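Local coordinates for protein virulence factor (Pectobacterium carotovorum, PDB 2W3Y) that acts as an S-palmitoylated virulence factor of a Drosophila pathogen and binds to lipid vesicles, at residues D9-I17 / E96-F105; G35-Q45 / F147-E158. All blocks are in the same frame, centred on the assembly; numbering follows the deposited sequence.

Overall arrangement
Both contacts pack helices in the single-chain fold of Evf, but on different parts of it. Interaction 1 is a helix pair, 9-17 against 96-105, with its centre about 18 Å from the centre of the chain. Interaction 2 sets helix 147-158 on the hairpin 35-45 of the mixed sheet, and its helix also touches the palmitic acid through L148. The two centres lie about 28 Å apart and the nearest atoms about 11 Å, so they do not touch. Helix 91-105 relates them: its residues 96-105 pack on 9-17, while W94, two residues before E96 on the same helix, touches V42 and Y44 of interaction 2.

Interaction 1: residues D9-I17 / E96-F105; sequences DVDLYFQNI and EVSNQLIPAF
Y13 and Q100 form the middle of a near-antiparallel helix pair, in which 9-17 runs against 96-105 with axes 9.7 Å apart and a crossing angle of -153°. No hydrogen bond links the two segments; they are joined by apolar and CH-pi packing.

Take Q100 from CB outward. CB lies 3.9 Å from Y13 CD2, above that side of the ring. CG is the atom that matters: it sits over the ring centre, 3.4 Å from the Y13 centroid and only 6° off the normal, a CH-pi contact. The chain then bends at chi2, which lays CD over the ring and NE2 above its rim near CG and CD1, 3.8 Å from Y13 CG, while OE1 lies beyond the rim. The amide plane is turned 34° from the ring.

The Y13 ring reaches across because its CG stands anti to the backbone N, and its hydroxyl arrives beside the aliphatic CG of E96. V97 CG2 comes at the edge of the same ring, while V97 CG1 turns to F14. The F14 ring tip, CZ, fits between two branches, V97 CG1 at 3.8 Å and L101 CD2 at 3.7 Å, each side chain crossing it at about a right angle. Beyond the pair, F14 meets F246 edge-to-face and touches V73 and A77 of helix 57-81, so this side of the contact continues into a larger hydrophobic core. D11, turned from the contact, makes a salt bridge to K249 of helix 237-250.

Toward the start of 9-17, V10 packs against the backbone of Q100. Its CG1 lies 3.4 Å from the backbone O of Q100 and also approaches F105 CE2.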
loop_
_atom_site.group_PDB
_atom_site.type_symbol
_atom_site.label_atom_id
_atom_site.label_comp_id
_atom_site.label_asym_id
_atom_site.label_seq_id
_atom_site.Cartn_x
_atom_site.Cartn_y
_atom_site.Cartn_z
ATOM N N ASP A 9 -17.994 13.100 9.908
ATOM C CA ASP A 9 -16.815 13.839 10.373
ATOM C C ASP A 9 -15.612 13.594 9.453
ATOM O O ASP A 9 -14.732 14.447 9.334
ATOM C CB ASP A 9 -16.478 13.571 11.858
ATOM C CG ASP A 9 -16.976 12.214 12.366
ATOM O OD1 ASP A 9 -16.705 11.904 13.550
ATOM O OD2 ASP A 9 -17.637 11.464 11.607
ATOM N N VAL A 10 -15.592 12.433 8.797
ATOM C CA VAL A 10 -14.615 12.151 7.744
ATOM C C VAL A 10 -14.895 13.000 6.503
ATOM O O VAL A 10 -13.969 13.595 5.937
ATOM C CB VAL A 10 -14.612 10.670 7.350
ATOM C CG1 VAL A 10 -13.243 10.267 6.828
ATOM C CG2 VAL A 10 -14.987 9.831 8.533
ATOM N N ASP A 11 -16.166 13.058 6.088
ATOM C CA ASP A 11 -16.593 13.944 4.993
ATOM C C ASP A 11 -16.170 15.407 5.205
ATOM O O ASP A 11 -15.638 16.042 4.284
ATOM C CB ASP A 11 -18.106 13.832 4.735
ATOM C CG ASP A 11 -18.621 14.877 3.722
ATOM O OD1 ASP A 11 -18.061 15.003 2.608
ATOM O OD2 ASP A 11 -19.597 15.590 4.053
ATOM N N LEU A 12 -16.378 15.926 6.414
ATOM C CA LEU A 12 -16.000 17.304 6.744
ATOM C C LEU A 12 -14.484 17.526 6.694
ATOM O O LEU A 12 -14.018 18.574 6.243
ATOM C CB LEU A 12 -16.538 17.698 8.126
ATOM C CG LEU A 12 -18.048 17.596 8.384
ATOM C CD1 LEU A 12 -18.381 17.897 9.846
ATOM C CD2 LEU A 12 -18.839 18.497 7.438
ATOM N N TYR A 13 -13.728 16.533 7.167
ATOM C CA TYR A 13 -12.263 16.573 7.151
ATOM C C TYR A 13 -11.744 16.724 5.719
ATOM O O TYR A 13 -10.892 17.578 5.425
ATOM C CB TYR A 13 -11.680 15.311 7.822
ATOM C CG TYR A 13 -10.166 15.303 7.830
ATOM C CD1 TYR A 13 -9.452 16.022 8.795
ATOM C CD2 TYR A 13 -9.446 14.594 6.854
ATOM C CE1 TYR A 13 -8.058 16.044 8.795
ATOM C CE2 TYR A 13 -8.058 14.601 6.851
ATOM C CZ TYR A 13 -7.373 15.324 7.824
ATOM O OH TYR A 13 -5.999 15.334 7.821
ATOM N N PHE A 14 -12.289 15.900 4.833
ATOM C CA PHE A 14 -11.918 15.905 3.424
ATOM C C PHE A 14 -12.463 17.119 2.669
ATOM O O PHE A 14 -11.770 17.663 1.802
ATOM C CB PHE A 14 -12.331 14.581 2.770
ATOM C CG PHE A 14 -11.333 13.473 2.990
ATOM C CD1 PHE A 14 -11.219 12.844 4.233
ATOM C CD2 PHE A 14 -10.481 13.074 1.955
ATOM C CE1 PHE A 14 -10.262 11.835 4.453
ATOM C CE2 PHE A 14 -9.542 12.061 2.155
ATOM C CZ PHE A 14 -9.429 11.436 3.404
ATOM N N GLN A 15 -13.677 17.565 3.021
ATOM C CA GLN A 15 -14.251 18.790 2.438
ATOM C C GLN A 15 -13.322 19.977 2.682
ATOM O O GLN A 15 -13.097 20.794 1.790
ATOM C CB GLN A 15 -15.680 19.071 2.974
ATOM C CG GLN A 15 -16.423 20.240 2.284
ATOM C CD GLN A 15 -17.201 19.838 1.007
ATOM O OE1 GLN A 15 -18.200 19.135 1.074
ATOM N NE2 GLN A 15 -16.750 20.314 -0.139
ATOM N N ASN A 16 -12.757 20.045 3.883
ATOM C CA ASN A 16 -11.864 21.135 4.248
ATOM C C ASN A 16 -10.532 21.092 3.500
ATOM O O ASN A 16 -10.023 22.135 3.070
ATOM C CB ASN A 16 -11.628 21.152 5.759
ATOM C CG ASN A 16 -10.688 22.254 6.182
ATOM O OD1 ASN A 16 -9.601 21.989 6.701
ATOM N ND2 ASN A 16 -11.084 23.506 5.933
ATOM N N ILE A 17 -9.971 19.892 3.343
ATOM C CA ILE A 17 -8.722 19.729 2.600
ATOM C C ILE A 17 -8.855 20.272 1.177
ATOM O O ILE A 17 -8.006 21.043 0.719
ATOM C CB ILE A 17 -8.227 18.253 2.624
ATOM C CG1 ILE A 17 -7.642 17.923 4.003
ATOM C CG2 ILE A 17 -7.177 17.986 1.530
ATOM C CD1 ILE A 17 -7.388 16.441 4.235
ATOM N N GLU A 96 -1.787 11.193 9.370
ATOM C CA GLU A 96 -2.900 12.097 9.755
ATOM C C GLU A 96 -4.177 11.816 8.941
ATOM O O GLU A 96 -5.285 11.759 9.491
ATOM C CB GLU A 96 -2.465 13.567 9.602
ATOM C CG GLU A 96 -3.547 14.656 9.897
ATOM C CD GLU A 96 -3.744 14.958 11.386
ATOM O OE1 GLU A 96 -3.177 14.226 12.245
ATOM O OE2 GLU A 96 -4.464 15.941 11.699
ATOM N N VAL A 97 -4.005 11.606 7.639
ATOM C CA VAL A 97 -5.131 11.392 6.714
ATOM C C VAL A 97 -5.743 9.991 6.897
ATOM O O VAL A 97 -6.975 9.841 6.914
ATOM C CB VAL A 97 -4.703 11.674 5.238
ATOM C CG1 VAL A 97 -5.741 11.166 4.235
ATOM C CG2 VAL A 97 -4.426 13.192 5.014
ATOM N N SER A 98 -4.886 8.970 7.049
ATOM C CA SER A 98 -5.346 7.613 7.350
ATOM C C SER A 98 -6.093 7.487 8.699
ATOM O O SER A 98 -7.046 6.732 8.802
ATOM C CB SER A 98 -4.172 6.615 7.289
ATOM O OG SER A 98 -3.509 6.684 6.031
ATOM N N ASN A 99 -5.652 8.219 9.723
ATOM C CA ASN A 99 -6.329 8.241 11.032
ATOM C C ASN A 99 -7.751 8.828 10.966
ATOM O O ASN A 99 -8.509 8.738 11.922
ATOM C CB ASN A 99 -5.501 9.022 12.062
ATOM C CG ASN A 99 -4.301 8.230 12.586
ATOM O OD1 ASN A 99 -4.276 6.993 12.555
ATOM N ND2 ASN A 99 -3.309 8.951 13.094
ATOM N N GLN A 100 -8.097 9.422 9.830
ATOM C CA GLN A 100 -9.446 9.911 9.582
ATOM C C GLN A 100 -10.294 8.858 8.870
ATOM O O GLN A 100 -11.468 8.668 9.221
ATOM C CB GLN A 100 -9.411 11.222 8.801
ATOM C CG GLN A 100 -8.774 12.376 9.556
ATOM C CD GLN A 100 -9.481 12.698 10.871
ATOM O OE1 GLN A 100 -8.870 12.654 11.937
ATOM N NE2 GLN A 100 -10.771 13.024 10.796
ATOM N N LEU A 101 -9.684 8.146 7.913
ATOM C CA LEU A 101 -10.347 7.071 7.156
ATOM C C LEU A 101 -10.663 5.819 7.980
ATOM O O LEU A 101 -11.741 5.231 7.841
ATOM C CB LEU A 101 -9.492 6.653 5.923
ATOM C CG LEU A 101 -9.317 7.680 4.801
ATOM C CD1 LEU A 101 -8.288 7.233 3.749
ATOM C CD2 LEU A 101 -10.650 8.067 4.140
ATOM N N ILE A 102 -9.707 5.407 8.815
ATOM C CA ILE A 102 -9.747 4.116 9.528
ATOM C C ILE A 102 -10.955 3.930 10.486
ATOM O O ILE A 102 -11.666 2.939 10.375
ATOM C CB ILE A 102 -8.359 3.781 10.221
ATOM C CG1 ILE A 102 -7.213 3.676 9.185
ATOM C CG2 ILE A 102 -8.427 2.517 11.112
ATOM C CD1 ILE A 102 -7.443 2.724 8.042
ATOM N N PRO A 103 -11.193 4.881 11.413
ATOM C CA PRO A 103 -12.364 4.778 12.307
ATOM C C PRO A 103 -13.691 4.744 11.544
ATOM O O PRO A 103 -14.643 4.067 11.963
ATOM C CB PRO A 103 -12.276 6.056 13.139
ATOM C CG PRO A 103 -10.862 6.468 13.070
ATOM C CD PRO A 103 -10.400 6.090 11.704
ATOM N N ALA A 104 -13.720 5.431 10.402
ATOM C CA ALA A 104 -14.920 5.580 9.585
ATOM C C ALA A 104 -15.346 4.318 8.836
ATOM O O ALA A 104 -16.532 3.979 8.819
ATOM C CB ALA A 104 -14.734 6.736 8.608
ATOM N N PHE A 105 -14.386 3.619 8.224
ATOM C CA PHE A 105 -14.698 2.530 7.290
ATOM C C PHE A 105 -13.988 1.209 7.584
ATOM O O PHE A 105 -14.177 0.219 6.880
ATOM C CB PHE A 105 -14.338 2.947 5.857
ATOM C CG PHE A 105 -14.945 4.245 5.420
ATOM C CD1 PHE A 105 -16.293 4.326 5.100
ATOM C CD2 PHE A 105 -14.154 5.376 5.290
ATOM C CE1 PHE A 105 -16.851 5.519 4.670
ATOM C CE2 PHE A 105 -14.700 6.593 4.865
ATOM C CZ PHE A 105 -16.052 6.662 4.554
#

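Interaction 2: residues G35-Q45 / F147-E158; sequences GLSKDGAVQYQ and FLQNFGNGLSAE. With PLM (palmitic acid), chain C.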
loop_
_atom_site.group_PDB
_atom_site.type_symbol
_atom_site.label_atom_id
_atom_site.label_comp_id
_atom_site.label_asym_id
_atom_site.label_seq_id
_atom_site.Cartn_x
_atom_site.Cartn_y
_atom_site.Cartn_z
ATOM N N GLY A 35 4.339 8.993 -8.103
ATOM C CA GLY A 35 4.964 7.768 -7.603
ATOM C C GLY A 35 6.471 7.863 -7.462
ATOM O O GLY A 35 7.046 7.271 -6.559
ATOM N N LEU A 36 7.117 8.595 -8.365
ATOM C CA LEU A 36 8.563 8.699 -8.317
ATOM C C LEU A 36 9.032 10.132 -8.567
ATOM O O LEU A 36 8.678 10.747 -9.566
ATOM C CB LEU A 36 9.205 7.709 -9.301
ATOM C CG LEU A 36 10.726 7.712 -9.490
ATOM C CD1 LEU A 36 11.426 7.315 -8.194
ATOM C CD2 LEU A 36 11.124 6.788 -10.628
ATOM N N SER A 37 9.863 10.636 -7.659
ATOM C CA SER A 37 10.253 12.035 -7.645
ATOM C C SER A 37 11.653 12.190 -7.077
ATOM O O SER A 37 12.144 11.317 -6.355
ATOM C CB SER A 37 9.261 12.819 -6.758
ATOM O OG SER A 37 9.817 14.036 -6.324
ATOM N N LYS A 38 12.298 13.316 -7.367
ATOM C CA LYS A 38 13.556 13.588 -6.679
ATOM C C LYS A 38 13.378 13.773 -5.151
ATOM O O LYS A 38 14.312 13.552 -4.382
ATOM C CB LYS A 38 14.332 14.739 -7.344
ATOM C CG LYS A 38 13.615 16.069 -7.405
ATOM C CD LYS A 38 14.492 17.109 -8.147
ATOM C CE LYS A 38 15.852 17.288 -7.472
ATOM N NZ LYS A 38 16.637 18.374 -8.102
ATOM N N ASP A 39 12.166 14.134 -4.726
ATOM C CA ASP A 39 11.843 14.332 -3.301
ATOM C C ASP A 39 11.375 13.092 -2.535
ATOM O O ASP A 39 11.169 13.157 -1.318
ATOM C CB ASP A 39 10.839 15.477 -3.146
ATOM C CG ASP A 39 11.444 16.828 -3.544
ATOM O OD1 ASP A 39 12.677 16.991 -3.386
ATOM O OD2 ASP A 39 10.702 17.709 -4.023
ATOM N N GLY A 40 11.228 11.967 -3.247
ATOM C CA GLY A 40 10.818 10.711 -2.638
ATOM C C GLY A 40 9.954 9.878 -3.575
ATOM O O GLY A 40 9.638 10.292 -4.687
ATOM N N ALA A 41 9.576 8.688 -3.124
ATOM C CA ALA A 41 8.779 7.803 -3.959
ATOM C C ALA A 41 7.626 7.226 -3.134
ATOM O O ALA A 41 7.781 7.006 -1.935
ATOM C CB ALA A 41 9.656 6.675 -4.513
ATOM N N VAL A 42 6.486 6.987 -3.776
ATOM C CA VAL A 42 5.384 6.231 -3.176
ATOM C C VAL A 42 5.146 5.043 -4.094
ATOM O O VAL A 42 4.847 5.237 -5.269
ATOM C CB VAL A 42 4.053 7.047 -3.125
ATOM C CG1 VAL A 42 2.972 6.242 -2.406
ATOM C CG2 VAL A 42 4.262 8.409 -2.489
ATOM N N GLN A 43 5.268 3.836 -3.552
ATOM C CA GLN A 43 5.079 2.614 -4.298
ATOM C C GLN A 43 3.594 2.254 -4.146
ATOM O O GLN A 43 3.171 1.896 -3.083
ATOM C CB GLN A 43 5.976 1.535 -3.674
ATOM C CG GLN A 43 6.298 0.376 -4.548
ATOM C CD GLN A 43 7.516 0.635 -5.368
ATOM O OE1 GLN A 43 8.651 0.633 -4.853
ATOM N NE2 GLN A 43 7.302 0.881 -6.665
ATOM N N TYR A 44 2.804 2.395 -5.203
ATOM C CA TYR A 44 1.378 2.045 -5.153
ATOM C C TYR A 44 1.177 0.577 -5.513
ATOM O O TYR A 44 1.560 0.163 -6.599
ATOM C CB TYR A 44 0.585 2.934 -6.111
ATOM C CG TYR A 44 0.544 4.399 -5.750
ATOM C CD1 TYR A 44 -0.256 4.855 -4.683
ATOM C CD2 TYR A 44 1.267 5.333 -6.482
ATOM C CE1 TYR A 44 -0.326 6.197 -4.358
ATOM C CE2 TYR A 44 1.209 6.707 -6.148
ATOM C CZ TYR A 44 0.417 7.107 -5.078
ATOM O OH TYR A 44 0.331 8.431 -4.754
ATOM N N GLN A 45 0.598 -0.224 -4.615
ATOM C CA GLN A 45 0.542 -1.680 -4.844
ATOM C C GLN A 45 -0.797 -2.329 -4.451
ATOM O O GLN A 45 -1.502 -1.845 -3.564
ATOM C CB GLN A 45 1.672 -2.400 -4.080
ATOM C CG GLN A 45 3.037 -1.733 -4.186
ATOM C CD GLN A 45 3.842 -2.244 -5.361
ATOM O OE1 GLN A 45 4.368 -3.355 -5.309
ATOM N NE2 GLN A 45 3.931 -1.449 -6.430
ATOM N N PHE A 147 9.230 -6.699 -11.601
ATOM C CA PHE A 147 8.727 -5.328 -11.446
ATOM C C PHE A 147 9.691 -4.457 -10.612
ATOM O O PHE A 147 10.018 -3.322 -10.996
ATOM C CB PHE A 147 7.342 -5.301 -10.780
ATOM C CG PHE A 147 7.000 -3.953 -10.206
ATOM C CD1 PHE A 147 6.568 -2.923 -11.042
ATOM C CD2 PHE A 147 7.181 -3.691 -8.838
ATOM C CE1 PHE A 147 6.286 -1.657 -10.533
ATOM C CE2 PHE A 147 6.914 -2.417 -8.321
ATOM C CZ PHE A 147 6.473 -1.409 -9.172
ATOM N N LEU A 148 10.110 -4.990 -9.466
ATOM C CA LEU A 148 10.866 -4.226 -8.474
ATOM C C LEU A 148 12.258 -3.932 -9.001
ATOM O O LEU A 148 12.791 -2.829 -8.810
ATOM C CB LEU A 148 10.919 -4.965 -7.127
ATOM C CG LEU A 148 11.350 -4.178 -5.884
ATOM C CD1 LEU A 148 10.310 -3.122 -5.471
ATOM C CD2 LEU A 148 11.692 -5.119 -4.728
ATOM N N GLN A 149 12.832 -4.918 -9.693
ATOM C CA GLN A 149 14.146 -4.778 -10.291
ATOM C C GLN A 149 14.173 -3.625 -11.299
ATOM O O GLN A 149 15.072 -2.747 -11.245
ATOM C CB GLN A 149 14.585 -6.114 -10.914
ATOM C CG GLN A 149 15.891 -6.067 -11.669
ATOM C CD GLN A 149 16.445 -7.454 -11.931
ATOM O OE1 GLN A 149 15.776 -8.319 -12.520
ATOM N NE2 GLN A 149 17.674 -7.676 -11.492
ATOM N N ASN A 150 13.184 -3.616 -12.197
ATOM C CA ASN A 150 13.080 -2.574 -13.210
ATOM C C ASN A 150 12.770 -1.212 -12.590
ATOM O O ASN A 150 13.357 -0.208 -12.994
ATOM C CB ASN A 150 12.030 -2.922 -14.262
ATOM C CG ASN A 150 12.416 -4.141 -15.093
ATOM O OD1 ASN A 150 13.591 -4.519 -15.171
ATOM N ND2 ASN A 150 11.425 -4.763 -15.710
ATOM N N PHE A 151 11.862 -1.187 -11.610
ATOM C CA PHE A 151 11.548 0.049 -10.903
ATOM C C PHE A 151 12.777 0.586 -10.145
ATOM O O PHE A 151 12.976 1.799 -10.058
ATOM C CB PHE A 151 10.360 -0.119 -9.957
ATOM C CG PHE A 151 9.870 1.186 -9.385
ATOM C CD1 PHE A 151 9.167 2.089 -10.185
ATOM C CD2 PHE A 151 10.149 1.533 -8.069
ATOM C CE1 PHE A 151 8.733 3.313 -9.670
ATOM C CE2 PHE A 151 9.703 2.766 -7.539
ATOM C CZ PHE A 151 8.998 3.644 -8.340
ATOM N N GLY A 152 13.578 -0.327 -9.600
ATOM C CA GLY A 152 14.799 0.035 -8.870
ATOM C C GLY A 152 15.764 0.919 -9.656
ATOM O O GLY A 152 16.470 1.737 -9.068
ATOM N N ASN A 153 15.802 0.753 -10.976
ATOM C CA ASN A 153 16.601 1.627 -11.853
ATOM C C ASN A 153 16.223 3.106 -11.726
ATOM O O ASN A 153 17.096 3.986 -11.578
ATOM C CB ASN A 153 16.471 1.199 -13.313
ATOM C CG ASN A 153 17.186 -0.102 -13.612
ATOM O OD1 ASN A 153 16.626 -0.987 -14.266
ATOM N ND2 ASN A 153 18.433 -0.223 -13.162
ATOM N N GLY A 154 14.918 3.369 -11.772
ATOM C CA GLY A 154 14.397 4.728 -11.631
ATOM C C GLY A 154 14.580 5.269 -10.232
ATOM O O GLY A 154 14.923 6.429 -10.051
ATOM N N LEU A 155 14.338 4.415 -9.242
ATOM C CA LEU A 155 14.460 4.778 -7.840
ATOM C C LEU A 155 15.890 5.191 -7.503
ATOM O O LEU A 155 16.118 6.227 -6.855
ATOM C CB LEU A 155 14.030 3.589 -6.983
ATOM C CG LEU A 155 13.524 3.743 -5.551
ATOM C CD1 LEU A 155 12.365 4.753 -5.420
ATOM C CD2 LEU A 155 13.086 2.372 -5.040
ATOM N N SER A 156 16.835 4.370 -7.966
ATOM C CA SER A 156 18.268 4.547 -7.758
ATOM C C SER A 156 18.761 5.866 -8.336
ATOM O O SER A 156 19.502 6.618 -7.666
ATOM C CB SER A 156 19.029 3.374 -8.399
ATOM O OG SER A 156 20.434 3.508 -8.222
ATOM N N ALA A 157 18.354 6.133 -9.576
ATOM C CA ALA A 157 18.613 7.405 -10.237
ATOM C C ALA A 157 18.155 8.615 -9.407
ATOM O O ALA A 157 18.909 9.588 -9.252
ATOM C CB ALA A 157 17.964 7.430 -11.626
ATOM N N GLU A 158 16.939 8.565 -8.863
ATOM C CA GLU A 158 16.443 9.691 -8.054
ATOM C C GLU A 158 17.181 9.856 -6.730
ATOM O O GLU A 158 17.613 10.961 -6.417
ATOM C CB GLU A 158 14.929 9.618 -7.803
ATOM C CG GLU A 158 14.049 9.693 -9.051
ATOM C CD GLU A 158 14.001 11.066 -9.702
ATOM O OE1 GLU A 158 14.700 11.999 -9.244
ATOM O OE2 GLU A 158 13.242 11.220 -10.691
HETATM C C1 PLM C . 15.827 -4.218 -6.662
HETATM O O2 PLM C . 16.839 -4.027 -7.388
HETATM C C2 PLM C . 15.661 -3.448 -5.358
HETATM C C3 PLM C . 14.552 -2.401 -5.402
HETATM C C4 PLM C . 14.421 -1.607 -4.100
HETATM C C5 PLM C . 13.706 -2.387 -2.997
HETATM C C6 PLM C . 14.088 -1.909 -1.596
HETATM C C7 PLM C . 13.077 -2.384 -0.554
HETATM C C8 PLM C . 13.679 -2.539 0.847
HETATM C C9 PLM C . 13.156 -1.426 1.754
HETATM C CA PLM C . 12.225 -1.908 2.861
HETATM C CB PLM C . 10.803 -1.398 2.660
HETATM C CC PLM C . 9.811 -2.320 3.351
HETATM C CD PLM C . 8.565 -2.552 2.509
HETATM C CE PLM C . 7.331 -2.091 3.269
HETATM C CF PLM C . 6.057 -2.696 2.694
HETATM O O HOH W 1 16.817 13.165 -5.119
#
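Strand 40-45 runs nearly antiparallel to helix 147-158, at 156° with axes 9.5 Å apart, and follows a type I turn, S37 to G40, that closes a short beta hairpin; helix-on-sheet packing results. Q43 NE2 stands 3.1 Å above one face of the F151 ring, offset toward its rim, with the amide plane 73° from the ring. The bend at chi2 (88°) carries the amide there; OE1 is hydrogen-bonded to Y168 OH and NE2 to S260 O, which together fix the amide's rotation. The same nitrogen lies at the edge of the F147 ring. L155 CD1 presses on A41 CB at 3.4 Å, a tight pair, and also meets L36 CD1.

L36 branches over the helix, CD2 near the backbone of G154 and CD1 against E158 CG. E158 OE1 lies against K38 CA, without a hydrogen bond to K38 N, and makes its salt bridge with K161 NZ. S37 OG accepts from D39 N, an ST turn within the hairpin loop. L148 CG lies 3.7 Å from C3 of the palmitic acid, so this helix lines the bound fatty acid of an S-palmitoylated protein. At the hairpin end, one water donates to both K38 O, at 2.6 Å, and E158 O, at 2.7 Å.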